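PDB 3L9A: uncharacterized protein from Streptococcus mutans, which is of unknown function but probably belongs to a phage-associated cell-wall peptidase, of which this chain is the C-terminal domain. Local coordinates for residues R9-I14 against Q72-I77; V13-E18 against V24-G29. All coordinates share one frame; numbering follows the deposited sequence.

Contact 1 (R9-I14 against Q72-I77); sequences RDFFVI and QRIVEI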
loop_
_atom_site.group_PDB
_atom_site.type_symbol
_atom_site.label_atom_id
_atom_site.label_comp_id
_atom_site.label_asym_id
_atom_site.label_seq_id
_atom_site.Cartn_x
_atom_site.Cartn_y
_atom_site.Cartn_z
ATOM N N ARG A 9 -6.972 -1.015 0.276
ATOM C CA ARG A 9 -7.222 0.403 0.564
ATOM C C ARG A 9 -7.801 0.621 1.962
ATOM O O ARG A 9 -8.304 -0.304 2.582
ATOM C CB ARG A 9 -8.175 0.991 -0.501
ATOM C CG ARG A 9 -9.555 0.387 -0.569
ATOM C CD ARG A 9 -10.289 0.714 -1.879
ATOM N NE ARG A 9 -10.037 -0.259 -2.946
ATOM C CZ ARG A 9 -9.457 0.027 -4.115
ATOM N NH1 ARG A 9 -9.062 1.266 -4.388
ATOM N NH2 ARG A 9 -9.276 -0.929 -5.023
ATOM N N ASP A 10 -7.717 1.851 2.453
ATOM C CA ASP A 10 -8.365 2.193 3.708
ATOM C C ASP A 10 -9.890 2.167 3.527
ATOM O O ASP A 10 -10.397 2.367 2.421
ATOM C CB ASP A 10 -7.938 3.592 4.147
ATOM C CG ASP A 10 -6.446 3.718 4.416
ATOM O OD1 ASP A 10 -5.755 2.695 4.639
ATOM O OD2 ASP A 10 -5.970 4.875 4.424
ATOM N N PHE A 11 -10.617 1.937 4.612
ATOM C CA PHE A 11 -12.079 1.953 4.563
ATOM C C PHE A 11 -12.638 2.344 5.915
ATOM O O PHE A 11 -11.934 2.283 6.927
ATOM C CB PHE A 11 -12.658 0.610 4.086
ATOM C CG PHE A 11 -12.271 -0.593 4.930
ATOM C CD1 PHE A 11 -13.070 -1.009 5.988
ATOM C CD2 PHE A 11 -11.147 -1.346 4.623
ATOM C CE1 PHE A 11 -12.750 -2.151 6.730
ATOM C CE2 PHE A 11 -10.809 -2.482 5.379
ATOM C CZ PHE A 11 -11.621 -2.882 6.420
ATOM N N PHE A 12 -13.906 2.747 5.928
ATOM C CA PHE A 12 -14.610 3.010 7.178
ATOM C C PHE A 12 -15.574 1.877 7.517
ATOM O O PHE A 12 -16.179 1.263 6.623
ATOM C CB PHE A 12 -15.491 4.256 7.052
ATOM C CG PHE A 12 -14.764 5.578 7.047
ATOM C CD1 PHE A 12 -13.914 5.954 8.091
ATOM C CD2 PHE A 12 -15.018 6.494 6.032
ATOM C CE1 PHE A 12 -13.306 7.219 8.091
ATOM C CE2 PHE A 12 -14.417 7.751 6.033
ATOM C CZ PHE A 12 -13.566 8.111 7.060
ATOM N N VAL A 13 -15.750 1.648 8.815
ATOM C CA VAL A 13 -16.902 0.906 9.322
ATOM C C VAL A 13 -17.547 1.754 10.413
ATOM O O VAL A 13 -16.924 2.684 10.933
ATOM C CB VAL A 13 -16.543 -0.515 9.862
ATOM C CG1 VAL A 13 -15.922 -1.372 8.768
ATOM C CG2 VAL A 13 -15.640 -0.448 11.074
ATOM N N ILE A 14 -18.792 1.426 10.751
ATOM C CA ILE A 14 -19.522 2.123 11.813
ATOM C C ILE A 14 -20.042 1.065 12.767
ATOM O O ILE A 14 -20.666 0.104 12.336
ATOM C CB ILE A 14 -20.691 2.979 11.271
ATOM C CG1 ILE A 14 -20.225 3.881 10.128
ATOM C CG2 ILE A 14 -21.306 3.803 12.400
ATOM C CD1 ILE A 14 -21.295 4.811 9.590
ATOM N N GLN A 72 -13.648 -8.714 14.234
ATOM C CA GLN A 72 -12.773 -9.874 14.353
ATOM C C GLN A 72 -12.324 -10.390 12.986
ATOM O O GLN A 72 -11.183 -10.812 12.833
ATOM C CB GLN A 72 -13.439 -10.976 15.183
ATOM C CG GLN A 72 -12.541 -12.209 15.411
ATOM C CD GLN A 72 -11.261 -11.880 16.165
ATOM O OE1 GLN A 72 -11.207 -10.908 16.920
ATOM N NE2 GLN A 72 -10.223 -12.694 15.974
ATOM N N ARG A 73 -13.199 -10.319 11.982
ATOM C CA ARG A 73 -12.778 -10.650 10.624
ATOM C C ARG A 73 -11.683 -9.705 10.137
ATOM O O ARG A 73 -10.762 -10.129 9.453
ATOM C CB ARG A 73 -13.967 -10.628 9.671
ATOM C CG ARG A 73 -14.953 -11.757 9.836
ATOM C CD ARG A 73 -14.424 -13.067 9.243
ATOM N NE ARG A 73 -15.463 -14.091 9.321
ATOM C CZ ARG A 73 -15.318 -15.307 9.841
ATOM N NH1 ARG A 73 -14.151 -15.723 10.319
ATOM N NH2 ARG A 73 -16.361 -16.127 9.852
ATOM N N ILE A 74 -11.787 -8.423 10.474
ATOM C CA ILE A 74 -10.755 -7.469 10.102
ATOM C C ILE A 74 -9.411 -7.874 10.740
ATOM O O ILE A 74 -8.363 -7.820 10.090
ATOM C CB ILE A 74 -11.152 -6.024 10.463
ATOM C CG1 ILE A 74 -12.404 -5.605 9.682
ATOM C CG2 ILE A 74 -9.982 -5.080 10.188
ATOM C CD1 ILE A 74 -12.976 -4.266 10.085
ATOM N N VAL A 75 -9.441 -8.282 12.010
ATOM C CA VAL A 75 -8.243 -8.781 12.678
ATOM C C VAL A 75 -7.677 -10.011 11.947
ATOM O O VAL A 75 -6.474 -10.078 11.661
ATOM C CB VAL A 75 -8.523 -9.087 14.166
ATOM C CG1 VAL A 75 -7.344 -9.802 14.816
ATOM C CG2 VAL A 75 -8.860 -7.804 14.913
ATOM N N GLU A 76 -8.546 -10.963 11.616
ATOM C CA GLU A 76 -8.098 -12.206 10.976
ATOM C C GLU A 76 -7.441 -11.965 9.627
ATOM O O GLU A 76 -6.382 -12.530 9.322
ATOM C CB GLU A 76 -9.283 -13.148 10.746
ATOM C CG GLU A 76 -9.864 -13.745 12.001
ATOM C CD GLU A 76 -11.250 -14.324 11.792
ATOM O OE1 GLU A 76 -11.731 -14.382 10.642
ATOM O OE2 GLU A 76 -11.860 -14.711 12.804
ATOM N N ILE A 77 -8.101 -11.146 8.812
ATOM C CA ILE A 77 -7.707 -11.004 7.424
ATOM C C ILE A 77 -6.599 -9.977 7.277
ATOM O O ILE A 77 -5.666 -10.194 6.507
ATOM C CB ILE A 77 -8.909 -10.657 6.487
ATOM C CG1 ILE A 77 -9.784 -11.885 6.209
ATOM C CG2 ILE A 77 -8.411 -10.214 5.124
ATOM C CD1 ILE A 77 -10.335 -12.553 7.391
#
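Phe11 and Val13 of strand 11-15, which lies next to the outermost strand 61-66 in a mixed sheet, meet Ile74 of helix 68-78, which forms the crossover between the outermost strands within this chain, 61-66 and 81-83. As one part of a wider packing of helix on sheet, a single methyl carries the touch between these two segments. It is the tip of Ile74: its CD1 lies 4.0 Å from CE1 of Phe11 and 4.1 Å from CZ of the same ring. It arrives at the ring edge, close to the ring plane, and not over a face. With chi1 of Phe11 at 58°, CG stands between the backbone N and the carbonyl carbon; Ile74, coming from the opposite direction, has CD1 anti to CA (chi2 173°), which carries the methyl out to the ring. The same CD1 also reaches CG1 of Val13, at 4.3 Å, and this Val13 methyl lies at the Phe11 edge in the ring plane. No hydrogen bond crosses, and the burial is a modest 95 Å².

On a flank met by a second subunit, Arg73 NH1 meets Glu76 OE1 at 2.8 Å in a salt bridge lying in the guanidinium plane and using the syn lone pair of the carboxylate oxygen. Gln48 of that subunit also bonds Glu76 OE1, and its Phe51 packs on Ile74. Phe12 takes the other face of the sheet, against helix 46-55. An apolar helix-on-sheet seam of this kind belongs to an alpha/beta layered fold, here with a beta-alpha-beta crossover spanning three intervening strands.

Contact 2 (V13-E18 against V24-G29); sequences VITNSE and VHYAKG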
loop_
_atom_site.group_PDB
_atom_site.type_symbol
_atom_site.label_atom_id
_atom_site.label_comp_id
_atom_site.label_asym_id
_atom_site.label_seq_id
_atom_site.Cartn_x
_atom_site.Cartn_y
_atom_site.Cartn_z
ATOM N N VAL A 13 -15.750 1.648 8.815
ATOM C CA VAL A 13 -16.902 0.906 9.322
ATOM C C VAL A 13 -17.547 1.754 10.413
ATOM O O VAL A 13 -16.924 2.684 10.933
ATOM C CB VAL A 13 -16.543 -0.515 9.862
ATOM C CG1 VAL A 13 -15.922 -1.372 8.768
ATOM C CG2 VAL A 13 -15.640 -0.448 11.074
ATOM N N ILE A 14 -18.792 1.426 10.751
ATOM C CA ILE A 14 -19.522 2.123 11.813
ATOM C C ILE A 14 -20.042 1.065 12.767
ATOM O O ILE A 14 -20.666 0.104 12.336
ATOM C CB ILE A 14 -20.691 2.979 11.271
ATOM C CG1 ILE A 14 -20.225 3.881 10.128
ATOM C CG2 ILE A 14 -21.306 3.803 12.400
ATOM C CD1 ILE A 14 -21.295 4.811 9.590
ATOM N N THR A 15 -19.785 1.225 14.062
ATOM C CA THR A 15 -20.214 0.194 15.019
ATOM C C THR A 15 -21.733 0.131 15.129
ATOM O O THR A 15 -22.416 1.167 15.125
ATOM C CB THR A 15 -19.615 0.411 16.401
ATOM O OG1 THR A 15 -20.106 1.649 16.917
ATOM C CG2 THR A 15 -18.081 0.412 16.343
ATOM N N ASN A 16 -22.255 -1.091 15.240
ATOM C CA ASN A 16 -23.699 -1.307 15.321
ATOM C C ASN A 16 -24.284 -1.119 16.719
ATOM O O ASN A 16 -25.503 -1.081 16.877
ATOM C CB ASN A 16 -24.071 -2.702 14.804
ATOM C CG ASN A 16 -23.670 -3.820 15.761
ATOM O OD1 ASN A 16 -22.854 -3.630 16.661
ATOM N ND2 ASN A 16 -24.239 -5.005 15.550
ATOM N N SER A 17 -23.416 -1.031 17.726
ATOM C CA SER A 17 -23.844 -0.930 19.119
ATOM C C SER A 17 -22.620 -0.521 19.925
ATOM O O SER A 17 -21.514 -0.426 19.389
ATOM C CB SER A 17 -24.383 -2.279 19.620
ATOM O OG SER A 17 -23.395 -3.289 19.502
ATOM N N GLU A 18 -22.826 -0.277 21.214
ATOM C CA GLU A 18 -21.760 0.055 22.139
ATOM C C GLU A 18 -21.100 -1.227 22.644
ATOM O O GLU A 18 -21.787 -2.154 23.110
ATOM C CB GLU A 18 -22.339 0.868 23.299
ATOM C CG GLU A 18 -21.322 1.282 24.350
ATOM C CD GLU A 18 -21.831 2.378 25.267
ATOM O OE1 GLU A 18 -21.349 2.459 26.407
ATOM O OE2 GLU A 18 -22.712 3.171 24.862
ATOM N N VAL A 24 -10.714 -1.926 23.497
ATOM C CA VAL A 24 -11.072 -0.538 23.219
ATOM C C VAL A 24 -12.589 -0.357 23.312
ATOM O O VAL A 24 -13.339 -1.098 22.685
ATOM C CB VAL A 24 -10.614 -0.121 21.810
ATOM C CG1 VAL A 24 -10.991 1.327 21.547
ATOM C CG2 VAL A 24 -9.102 -0.351 21.639
ATOM N N HIS A 25 -13.034 0.623 24.094
ATOM C CA HIS A 25 -14.443 0.980 24.135
ATOM C C HIS A 25 -14.849 1.780 22.909
ATOM O O HIS A 25 -14.212 2.783 22.572
ATOM C CB HIS A 25 -14.751 1.794 25.394
ATOM C CG HIS A 25 -16.083 2.469 25.369
ATOM N ND1 HIS A 25 -17.259 1.809 25.651
ATOM C CD2 HIS A 25 -16.426 3.747 25.080
ATOM C CE1 HIS A 25 -18.268 2.661 25.566
ATOM N NE2 HIS A 25 -17.791 3.840 25.211
ATOM N N TYR A 26 -15.939 1.349 22.282
ATOM C CA TYR A 26 -16.556 2.101 21.190
ATOM C C TYR A 26 -18.014 2.395 21.522
ATOM O O TYR A 26 -18.766 1.476 21.872
ATOM C CB TYR A 26 -16.484 1.324 19.870
ATOM C CG TYR A 26 -15.072 1.048 19.405
ATOM C CD1 TYR A 26 -14.204 2.088 19.096
ATOM C CD2 TYR A 26 -14.607 -0.252 19.273
ATOM C CE1 TYR A 26 -12.905 1.845 18.667
ATOM C CE2 TYR A 26 -13.304 -0.511 18.851
ATOM C CZ TYR A 26 -12.459 0.541 18.549
ATOM O OH TYR A 26 -11.175 0.279 18.122
ATOM N N ALA A 27 -18.426 3.658 21.390
ATOM C CA ALA A 27 -19.856 3.988 21.425
ATOM C C ALA A 27 -20.575 3.370 20.231
ATOM O O ALA A 27 -19.950 3.047 19.217
ATOM C CB ALA A 27 -20.058 5.501 21.423
ATOM N N LYS A 28 -21.890 3.226 20.342
ATOM C CA LYS A 28 -22.704 2.933 19.170
ATOM C C LYS A 28 -22.517 4.048 18.140
ATOM O O LYS A 28 -22.479 5.221 18.496
ATOM C CB LYS A 28 -24.177 2.828 19.574
ATOM C CG LYS A 28 -25.117 2.540 18.414
ATOM C CD LYS A 28 -26.556 2.301 18.876
ATOM C CE LYS A 28 -27.483 2.150 17.678
ATOM N NZ LYS A 28 -28.869 1.785 18.078
ATOM N N GLY A 29 -22.389 3.685 16.865
ATOM C CA GLY A 29 -22.245 4.686 15.815
ATOM C C GLY A 29 -20.848 5.264 15.694
ATOM O O GLY A 29 -20.651 6.260 15.001
HETATM O O HOH W 1 -27.749 -1.452 18.237
HETATM O O HOH W 2 -23.260 4.342 22.659
#
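Thr15 turns its hydroxyl across to the chain returning through Ala27, and OG1 donates to Ala27 O at 2.7 Å. The bond lies in the carbonyl plane, on a lone pair. A chi1 of 64° puts OG1 between the backbone N and the carbonyl carbon, leaving CG2 beside the backbone N, where it meets Tyr26 CB at 4.0 Å; the two side chains cross at about a right angle. OG1 is also bonded to the backbone N of Ala30, which gives it a second polar partner. Tyr26 itself runs on into the domain, its OH bonded to the backbone oxygen of Glu83. The backbone closes the same corner, Gly29 N donating to Thr15 O at 3.1 Å. Segment 13-18 leads into the small hairpin of strands 19-21 and 24-26, and 24-29 holds its second strand and the exit toward 31-35, the antiparallel neighbour of 11-15. Ile14 lays CG2 against Gly29 C at 3.6 Å.

Farther out, Glu18 is extended along its whole length and brings OE1 to the edge of the His25 ring, 3.2 Å from CE1, with carboxylate and ring planes 84° apart. Its other oxygen, OE2, accepts from a water 2.6 Å away, and that water in turn accepts from Lys28 N. Lys28 runs alongside Ser17 and Asn16, its CE coming within 3.9 Å of Asn16 O.

The centres of contacts 1 and 2 lie about 13 Å apart, and both draw on strand 11-15. Along the chain, 9-14 and 13-18 overlap at Val13 and Ile14; 24-29 follows after a gap of five residues, on the second arm of the hairpin, whereas 72-77 arrives near the C-terminal end. One strand thus serves a long-range and a local partner. Contact 1 is buried and is part of the packing of helix 68-78 on one face of the sheet; contact 2 sits at the surface, where the chain leaves the sheet and detours before returning as strand 31-35. Subunit neighbours gather around the first, while no other chain of the assembly touches the segments of the second.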